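Local structure of capsular polysaccharide biosynthesis protein (Burkholderia pseudomallei, 4BQN) at residues E101-T106 / D247-S252; I153-S158 / R299-T304. The protein binds coenzyme A and probably acts as an acetyltransferase in the biosynthesis of capsular polysaccharide. The protein carries 1 engineered substitution. All coordinates share one frame; numbering follows the deposited sequence.

Contact 1 (E101-T106 / D247-S252)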
ATOM      1  N   GLU A 101       5.543  -5.792  -0.752  1.00  9.01           N
ATOM      2  CA  GLU A 101       5.378  -6.939   0.162  1.00  8.36           C
ATOM      3  C   GLU A 101       6.696  -7.355   0.820  1.00  9.46           C
ATOM      4  O   GLU A 101       6.740  -8.335   1.544  1.00 10.73           O
ATOM      5  CB  GLU A 101       4.725  -8.119  -0.575  1.00  9.17           C
ATOM      6  CG  GLU A 101       3.327  -7.768  -1.031  1.00 10.32           C
ATOM      7  CD  GLU A 101       2.711  -8.809  -1.923  1.00 11.29           C
ATOM      8  OE1 GLU A 101       3.101  -9.989  -1.822  1.00 11.92           O
ATOM      9  OE2 GLU A 101       1.841  -8.425  -2.722  1.00 12.11           O
ATOM     10  N   GLY A 102       7.772  -6.608   0.575  1.00  9.16           N
ATOM     11  CA  GLY A 102       9.082  -7.077   0.986  1.00  9.56           C
ATOM     12  C   GLY A 102       9.302  -7.181   2.479  1.00  9.22           C
ATOM     13  O   GLY A 102      10.098  -7.998   2.916  1.00 12.86           O
ATOM     14  N   TYR A 103       8.602  -6.392   3.289  1.00  9.24           N
ATOM     15  CA  TYR A 103       8.758  -6.552   4.740  1.00  9.29           C
ATOM     16  C   TYR A 103       7.948  -7.713   5.288  1.00  9.20           C
ATOM     17  O   TYR A 103       8.351  -8.348   6.275  1.00  9.99           O
ATOM     18  CB  TYR A 103       8.335  -5.295   5.484  1.00 10.01           C
ATOM     19  CG  TYR A 103       9.141  -4.089   5.105  1.00  9.15           C
ATOM     20  CD1 TYR A 103      10.452  -3.930   5.551  1.00 11.31           C
ATOM     21  CD2 TYR A 103       8.581  -3.073   4.324  1.00 10.41           C
ATOM     22  CE1 TYR A 103      11.200  -2.809   5.194  1.00 11.80           C
ATOM     23  CE2 TYR A 103       9.314  -1.957   3.964  1.00 10.72           C
ATOM     24  CZ  TYR A 103      10.609  -1.818   4.415  1.00  9.55           C
ATOM     25  OH  TYR A 103      11.304  -0.695   4.057  1.00 11.71           O
ATOM     26  N   HIS A 104       6.792  -7.959   4.672  1.00  8.67           N
ATOM     27  CA  HIS A 104       5.799  -8.891   5.224  1.00  9.24           C
ATOM     28  C   HIS A 104       5.351  -9.818   4.106  1.00  9.76           C
ATOM     29  O   HIS A 104       4.219  -9.740   3.624  1.00 10.11           O
ATOM     30  CB  HIS A 104       4.597  -8.137   5.831  1.00  9.78           C
ATOM     31  CG  HIS A 104       4.948  -6.816   6.441  1.00  8.42           C
ATOM     32  ND1 HIS A 104       4.579  -5.618   5.864  1.00 10.07           N
ATOM     33  CD2 HIS A 104       5.635  -6.499   7.572  1.00 10.07           C
ATOM     34  CE1 HIS A 104       5.029  -4.621   6.607  1.00 10.94           C
ATOM     35  NE2 HIS A 104       5.667  -5.127   7.656  1.00 10.15           N
ATOM     36  N   PRO A 105       6.239 -10.727   3.683  1.00  9.14           N
ATOM     37  CA  PRO A 105       5.941 -11.472   2.467  1.00 10.42           C
ATOM     38  C   PRO A 105       4.806 -12.485   2.647  1.00  9.42           C
ATOM     39  O   PRO A 105       4.333 -13.047   1.662  1.00 12.41           O
ATOM     40  CB  PRO A 105       7.274 -12.182   2.140  1.00 12.27           C
ATOM     41  CG  PRO A 105       8.310 -11.462   2.925  1.00 12.02           C
ATOM     42  CD  PRO A 105       7.608 -10.961   4.158  1.00 10.53           C
ATOM     43  N   THR A 106       4.383 -12.724   3.892  1.00 10.09           N
ATOM     44  CA  THR A 106       3.294 -13.658   4.157  1.00 10.04           C
ATOM     45  C   THR A 106       1.922 -12.978   4.228  1.00  9.54           C
ATOM     46  O   THR A 106       0.924 -13.653   4.450  1.00 12.48           O
ATOM     47  CB  THR A 106       3.518 -14.403   5.488  1.00 10.40           C
ATOM     48  OG1 THR A 106       3.453 -13.476   6.565  1.00 11.37           O
ATOM     49  CG2 THR A 106       4.862 -15.129   5.509  1.00 13.75           C
ATOM     50  N   ASP A 247      15.889  -9.710  10.820  1.00 11.77           N
ATOM     51  CA  ASP A 247      17.272  -9.321  11.080  1.00 11.90           C
ATOM     52  C   ASP A 247      18.013  -8.894   9.801  1.00 13.33           C
ATOM     53  O   ASP A 247      19.153  -8.433   9.876  1.00 15.76           O
ATOM     54  CB  ASP A 247      18.000 -10.437  11.834  1.00 12.87           C
ATOM     55  CG  ASP A 247      17.384 -10.704  13.198  1.00 18.26           C
ATOM     56  OD1 ASP A 247      17.039  -9.723  13.897  1.00 23.78           O
ATOM     57  OD2 ASP A 247      17.209 -11.887  13.559  1.00 21.95           O
ATOM     58  N   CYS A 248      17.347  -9.003   8.649  1.00 11.63           N
ATOM     59  CA  CYS A 248      17.869  -8.438   7.392  1.00 12.62           C
ATOM     60  C   CYS A 248      17.707  -6.921   7.322  1.00 12.69           C
ATOM     61  O   CYS A 248      18.200  -6.292   6.387  1.00 15.17           O
ATOM     62  CB  CYS A 248      17.156  -9.056   6.187  1.00 13.49           C
ATOM     63  SG  CYS A 248      17.396 -10.839   6.048  1.00 17.02           S
ATOM     64  N   PHE A 249      17.005  -6.337   8.292  1.00 11.76           N
ATOM     65  CA  PHE A 249      16.599  -4.929   8.252  1.00 13.05           C
ATOM     66  C   PHE A 249      17.258  -4.174   9.379  1.00 16.20           C
ATOM     67  O   PHE A 249      17.227  -4.617  10.517  1.00 16.25           O
ATOM     68  CB  PHE A 249      15.073  -4.856   8.329  1.00 11.66           C
ATOM     69  CG  PHE A 249      14.414  -5.525   7.169  1.00 11.26           C
ATOM     70  CD1 PHE A 249      14.132  -6.892   7.204  1.00 11.27           C
ATOM     71  CD2 PHE A 249      14.123  -4.810   6.004  1.00 12.61           C
ATOM     72  CE1 PHE A 249      13.566  -7.527   6.110  1.00 10.95           C
ATOM     73  CE2 PHE A 249      13.552  -5.446   4.909  1.00 13.09           C
ATOM     74  CZ  PHE A 249      13.266  -6.805   4.962  1.00 12.30           C
ATOM     75  N   ASP A 250      17.831  -3.021   9.057  1.00 14.02           N
ATOM     76  CA  ASP A 250      18.652  -2.263  10.005  0.70 17.01           C
ATOM     77  C   ASP A 250      17.877  -1.785  11.223  1.00 19.65           C
ATOM     78  O   ASP A 250      18.447  -1.607  12.301  1.00 22.17           O
ATOM     79  CB  ASP A 250      19.292  -1.045   9.323  0.70 20.79           C
ATOM     80  CG  ASP A 250      20.358  -1.415   8.302  0.70 23.37           C
ATOM     81  OD1 ASP A 250      20.724  -2.605   8.190  0.70 29.10           O
ATOM     82  OD2 ASP A 250      20.832  -0.490   7.603  0.70 28.68           O
ATOM     83  N   PHE A 251      16.578  -1.569  11.042  1.00 16.15           N
ATOM     84  CA  PHE A 251      15.731  -0.960  12.080  1.00 17.03           C
ATOM     85  C   PHE A 251      15.179  -1.926  13.124  1.00 18.59           C
ATOM     86  O   PHE A 251      14.580  -1.496  14.113  1.00 26.43           O
ATOM     87  CB  PHE A 251      14.578  -0.180  11.428  1.00 19.25           C
ATOM     88  CG  PHE A 251      13.792  -0.983  10.414  1.00 16.34           C
ATOM     89  CD1 PHE A 251      12.829  -1.895  10.821  1.00 15.54           C
ATOM     90  CD2 PHE A 251      14.023  -0.827   9.035  1.00 15.52           C
ATOM     91  CE1 PHE A 251      12.111  -2.640   9.889  1.00 15.63           C
ATOM     92  CE2 PHE A 251      13.306  -1.570   8.093  1.00 15.70           C
ATOM     93  CZ  PHE A 251      12.336  -2.470   8.525  1.00 14.21           C
ATOM     94  N   SER A 252      15.398  -3.226  12.930  0.51 21.07           N
ATOM     95  CA  SER A 252      14.708  -4.257  13.724  0.51 26.75           C
ATOM     96  C   SER A 252      15.129  -4.407  15.190  0.51 31.75           C
ATOM     97  O   SER A 252      16.302  -4.648  15.496  0.51 46.87           O
ATOM     98  CB  SER A 252      14.765  -5.604  13.006  0.51 27.73           C
ATOM     99  OG  SER A 252      14.035  -5.531  11.797  0.51 22.04           O
TER
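The Tyr103 ring presents one long side, CD1 and CE1, to two phenylalanines of 247-252 at once. Tyr103 CD1 meets Phe249 CE2 at 3.5 Å, and Tyr103 CE1 approaches Phe251 CZ equally closely, again 3.5 Å. These ring contacts make the three residues an aromatic cluster. Both pairs meet obliquely: the Tyr103 and Phe249 planes are inclined by 47° with centroids 5.3 Å apart, and those of Tyr103 and Phe251 by 58°. From the Phe251 side the evidence is clearer, since Tyr103 CD1 lies in the plane of that ring at its edge, while the Phe249 CB sits 3.6 Å above one face, toward the rim. Phe251 reaches the cluster from the second inner position of a type I beta turn, Phe249 to Ser252, with CG lying between the backbone N and the carbonyl carbon (chi1 52°). That torsion directs the Phe251 ring, while the turn sets the two phenylalanines, two residues apart, on the same tyrosine.

Beside the cluster, Phe249 CZ comes within 4.0 Å of Gly102 O, whose hydrogen-bond partner is Tyr245 OH. Tyr245 also packs edge-to-face on Phe249. The phenol hydroxyl of Tyr103 is engaged away from the phenylalanines, with Cys190 O, Lys193 O and Leu195 N. No hydrogen bond crosses between 101-106 and 247-252, so their cohesion is apolar and aromatic, with the one polar end of the cluster anchored by backbone groups of a third loop.

Contact 2 (I153-S158 / R299-T304); sequences IDEIES and RRWVRT
Ile156 lays its CG1 over one face of the Trp301 indole, 3.5 Å from the centroid of the five-membered ring and only 10° off the ring normal, the geometry of a CH-pi contact. Having CG1 anti to the carbonyl carbon turns this branch to the indole, and Ile156 CD1 follows it along the pyrrole side to lie 3.9 Å from Trp301 CD1. The ring is held between Ile156 and the backbone of Arg299, two residues earlier, whose CA lies 3.7 Å above the opposite face, toward the ring's rim; Trp159 adds an edge-to-face partner. Both Ile156 and Trp301 are buried.

This is helix-to-helix packing: the start of helix 153-167 runs roughly antiparallel to that of helix 300-310, their short axes 146° apart and 10.7 Å at closest approach. The bulk of the indole spans that gap.

Toward solvent the chemistry becomes ionic, for Arg300 is exposed and Glu155 partly so. Extended beyond CG, Glu155 passes the six-membered side of the indole, OE2 lying in the ring plane at its edge. Arg300, its chain bent at chi3, grips the carboxylate side-on. In this salt bridge Arg300 NE reaches Glu155 OE2 at 2.7 Å on the syn side, somewhat out of the carboxylate plane, and Arg300 NH2 donates to Glu155 OE1 at 2.9 Å. The grip is not flat, because the carboxylate and guanidinium planes are 54° apart and OE1 is met from above its plane. A water donates to Glu155 OE1 at 3.0 Å and reaches Thr304 OG1 only weakly.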
ATOM      1  N   ILE A 153      15.266 -13.532   0.150  1.00 11.76           N
ATOM      2  CA  ILE A 153      15.007 -12.088   0.198  1.00 12.24           C
ATOM      3  C   ILE A 153      15.248 -11.380  -1.138  1.00 12.13           C
ATOM      4  O   ILE A 153      14.455 -10.513  -1.527  1.00 12.47           O
ATOM      5  CB  ILE A 153      15.743 -11.409   1.371  1.00 12.56           C
ATOM      6  CG1 ILE A 153      15.188  -9.999   1.573  1.00 12.47           C
ATOM      7  CG2 ILE A 153      17.264 -11.425   1.154  1.00 14.83           C
ATOM      8  CD1 ILE A 153      15.655  -9.335   2.844  1.00 14.19           C
ATOM      9  N   ASP A 154      16.296 -11.765  -1.871  1.00 13.03           N
ATOM     10  CA  ASP A 154      16.567 -11.099  -3.141  1.00 14.14           C
ATOM     11  C   ASP A 154      15.483 -11.402  -4.171  1.00 13.56           C
ATOM     12  O   ASP A 154      15.095 -10.531  -4.952  1.00 14.15           O
ATOM     13  CB  ASP A 154      17.934 -11.492  -3.697  1.00 15.98           C
ATOM     14  CG  ASP A 154      19.082 -10.952  -2.874  1.00 19.49           C
ATOM     15  OD1 ASP A 154      18.907  -9.931  -2.188  1.00 27.29           O
ATOM     16  OD2 ASP A 154      20.184 -11.536  -2.950  1.00 26.78           O
ATOM     17  N   GLU A 155      15.005 -12.639  -4.182  1.00 12.67           N
ATOM     18  CA  GLU A 155      13.932 -13.038  -5.098  1.00 12.77           C
ATOM     19  C   GLU A 155      12.666 -12.237  -4.778  1.00 11.72           C
ATOM     20  O   GLU A 155      11.970 -11.760  -5.677  1.00 13.01           O
ATOM     21  CB  GLU A 155      13.653 -14.535  -4.986  1.00 15.53           C
ATOM     22  CG  GLU A 155      12.479 -15.021  -5.831  1.00 17.08           C
ATOM     23  CD  GLU A 155      12.212 -16.505  -5.695  1.00 19.96           C
ATOM     24  OE1 GLU A 155      12.933 -17.188  -4.938  1.00 24.24           O
ATOM     25  OE2 GLU A 155      11.279 -16.989  -6.366  1.00 24.52           O
ATOM     26  N   ILE A 156      12.350 -12.125  -3.488  1.00 12.04           N
ATOM     27  CA  ILE A 156      11.179 -11.364  -3.055  1.00 11.21           C
ATOM     28  C   ILE A 156      11.291  -9.923  -3.527  1.00 10.98           C
ATOM     29  O   ILE A 156      10.360  -9.399  -4.132  1.00 11.18           O
ATOM     30  CB  ILE A 156      11.006 -11.438  -1.530  1.00 10.89           C
ATOM     31  CG1 ILE A 156      10.641 -12.871  -1.108  1.00 12.03           C
ATOM     32  CG2 ILE A 156       9.932 -10.459  -1.068  1.00 13.61           C
ATOM     33  CD1 ILE A 156      10.876 -13.159   0.369  1.00 13.22           C
ATOM     34  N   GLU A 157      12.434  -9.282  -3.255  1.00 11.05           N
ATOM     35  CA  GLU A 157      12.617  -7.874  -3.610  1.00 12.24           C
ATOM     36  C   GLU A 157      12.565  -7.663  -5.115  1.00 12.29           C
ATOM     37  O   GLU A 157      11.971  -6.685  -5.579  1.00 12.37           O
ATOM     38  CB  GLU A 157      13.902  -7.316  -3.050  1.00 13.99           C
ATOM     39  CG  GLU A 157      13.813  -7.152  -1.552  1.00 14.86           C
ATOM     40  CD  GLU A 157      15.032  -6.521  -0.933  1.00 17.05           C
ATOM     41  OE1 GLU A 157      16.013  -6.248  -1.662  1.00 20.99           O
ATOM     42  OE2 GLU A 157      15.016  -6.314   0.297  1.00 19.72           O
ATOM     43  N   SER A 158      13.177  -8.570  -5.878  0.55 12.87           N
ATOM     44  CA  SER A 158      13.155  -8.467  -7.348  0.55 14.30           C
ATOM     45  C   SER A 158      11.717  -8.481  -7.869  0.55 13.14           C
ATOM     46  O   SER A 158      11.366  -7.686  -8.741  0.55 13.71           O
ATOM     47  CB  SER A 158      13.983  -9.578  -8.008  0.55 18.70           C
ATOM     48  OG  SER A 158      13.994  -9.428  -9.420  0.55 20.34           O
ATOM     49  N   ARG A 299       4.050 -16.011  -6.372  1.00 12.93           N
ATOM     50  CA  ARG A 299       4.908 -15.725  -5.217  1.00 12.31           C
ATOM     51  C   ARG A 299       5.561 -17.023  -4.751  1.00 13.13           C
ATOM     52  O   ARG A 299       5.116 -17.639  -3.780  1.00 15.21           O
ATOM     53  CB  ARG A 299       4.097 -15.081  -4.082  1.00 12.80           C
ATOM     54  CG  ARG A 299       3.453 -13.741  -4.448  1.00 11.36           C
ATOM     55  CD  ARG A 299       2.617 -13.222  -3.291  1.00 10.96           C
ATOM     56  NE  ARG A 299       2.041 -11.888  -3.503  1.00 11.00           N
ATOM     57  CZ  ARG A 299       0.913 -11.642  -4.164  1.00 11.10           C
ATOM     58  NH1 ARG A 299       0.226 -12.626  -4.746  1.00 12.89           N
ATOM     59  NH2 ARG A 299       0.474 -10.396  -4.255  1.00 12.27           N
ATOM     60  N   ARG A 300       6.605 -17.445  -5.467  1.00 14.03           N
ATOM     61  CA  ARG A 300       7.228 -18.757  -5.258  1.00 16.52           C
ATOM     62  C   ARG A 300       7.649 -18.990  -3.810  1.00 15.21           C
ATOM     63  O   ARG A 300       7.571 -20.116  -3.293  1.00 18.21           O
ATOM     64  CB  ARG A 300       8.451 -18.897  -6.187  1.00 19.22           C
ATOM     65  CG  ARG A 300       9.008 -20.306  -6.322  1.00 24.79           C
ATOM     66  CD  ARG A 300      10.095 -20.373  -7.387  1.00 25.91           C
ATOM     67  NE  ARG A 300      11.297 -19.676  -6.936  1.00 24.50           N
ATOM     68  CZ  ARG A 300      12.537 -20.111  -7.145  1.00 36.41           C
ATOM     69  NH1 ARG A 300      12.752 -21.249  -7.800  1.00 46.14           N
ATOM     70  NH2 ARG A 300      13.566 -19.410  -6.689  1.00 38.72           N
ATOM     71  N   TRP A 301       8.109 -17.927  -3.160  1.00 14.01           N
ATOM     72  CA  TRP A 301       8.658 -18.024  -1.804  1.00 13.54           C
ATOM     73  C   TRP A 301       7.614 -18.435  -0.772  1.00 12.55           C
ATOM     74  O   TRP A 301       7.970 -18.962   0.276  1.00 13.41           O
ATOM     75  CB  TRP A 301       9.314 -16.712  -1.362  1.00 14.22           C
ATOM     76  CG  TRP A 301       8.447 -15.522  -1.652  1.00 12.79           C
ATOM     77  CD1 TRP A 301       7.595 -14.895  -0.800  1.00 13.72           C
ATOM     78  CD2 TRP A 301       8.352 -14.834  -2.903  1.00 14.26           C
ATOM     79  NE1 TRP A 301       6.956 -13.849  -1.448  1.00 13.87           N
ATOM     80  CE2 TRP A 301       7.407 -13.794  -2.743  1.00 14.57           C
ATOM     81  CE3 TRP A 301       8.968 -15.010  -4.155  1.00 16.75           C
ATOM     82  CZ2 TRP A 301       7.075 -12.916  -3.786  1.00 14.76           C
ATOM     83  CZ3 TRP A 301       8.630 -14.150  -5.186  1.00 17.59           C
ATOM     84  CH2 TRP A 301       7.685 -13.121  -4.998  1.00 16.40           C
ATOM     85  N   VAL A 302       6.330 -18.196  -1.050  1.00 13.77           N
ATOM     86  CA  VAL A 302       5.269 -18.581  -0.134  0.70 13.79           C
ATOM     87  C   VAL A 302       5.143 -20.120  -0.034  1.00 14.26           C
ATOM     88  O   VAL A 302       5.173 -20.698   1.052  1.00 15.46           O
ATOM     89  CB  VAL A 302       3.943 -17.929  -0.567  0.70 15.85           C
ATOM     90  CG1 VAL A 302       2.827 -18.348   0.358  0.70 18.32           C
ATOM     91  CG2 VAL A 302       4.071 -16.410  -0.567  0.70 20.24           C
ATOM     92  N   ARG A 303       5.004 -20.794  -1.183  1.00 15.25           N
ATOM     93  CA  ARG A 303       4.950 -22.268  -1.135  1.00 16.17           C
ATOM     94  C   ARG A 303       6.275 -22.859  -0.667  1.00 15.10           C
ATOM     95  O   ARG A 303       6.292 -23.889   0.001  1.00 17.96           O
ATOM     96  CB  ARG A 303       4.534 -22.909  -2.460  1.00 18.99           C
ATOM     97  CG  ARG A 303       3.037 -22.866  -2.728  1.00 22.15           C
ATOM     98  CD  ARG A 303       2.648 -23.717  -3.930  1.00 26.51           C
ATOM     99  NE  ARG A 303       1.367 -23.285  -4.496  1.00 27.02           N
ATOM    100  CZ  ARG A 303       0.175 -23.671  -4.049  1.00 25.34           C
ATOM    101  NH1 ARG A 303       0.083 -24.506  -3.011  1.00 30.10           N
ATOM    102  NH2 ARG A 303      -0.924 -23.210  -4.632  1.00 25.82           N
ATOM    103  N   THR A 304       7.385 -22.205  -1.014  1.00 14.54           N
ATOM    104  CA  THR A 304       8.695 -22.665  -0.573  1.00 14.48           C
ATOM    105  C   THR A 304       8.812 -22.619   0.948  1.00 12.75           C
ATOM    106  O   THR A 304       9.294 -23.581   1.557  1.00 14.48           O
ATOM    107  CB  THR A 304       9.814 -21.846  -1.230  1.00 15.73           C
ATOM    108  OG1 THR A 304       9.821 -22.134  -2.627  1.00 21.53           O
ATOM    109  CG2 THR A 304      11.177 -22.194  -0.647  1.00 16.16           C
TER
HETATM  110  O   HOH W   1      11.502 -19.276  -3.286  1.00 21.30           O

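From the N terminus the chain enters contact 1 at 101-106, in the loop after strand 91-94, then contact 2 at 153-158, on helix 153-167. Contact 1 closes at 247-252, before strand 260-262, and contact 2 closes at 299-304, at the start of the last helix. Each spans 140 intervening residues, and the two closures cross rather than nest. Their centres are 13 Å apart, and they meet directly: Glu101 OE1 forms a salt bridge with Arg299 NE at 2.7 Å, while Pro105 packs on Ile156 and Trp301, and Cys248 on Ile153. Glu101 also touches coenzyme A, so this joined region reaches the coenzyme A pocket, to which Glu101 belongs.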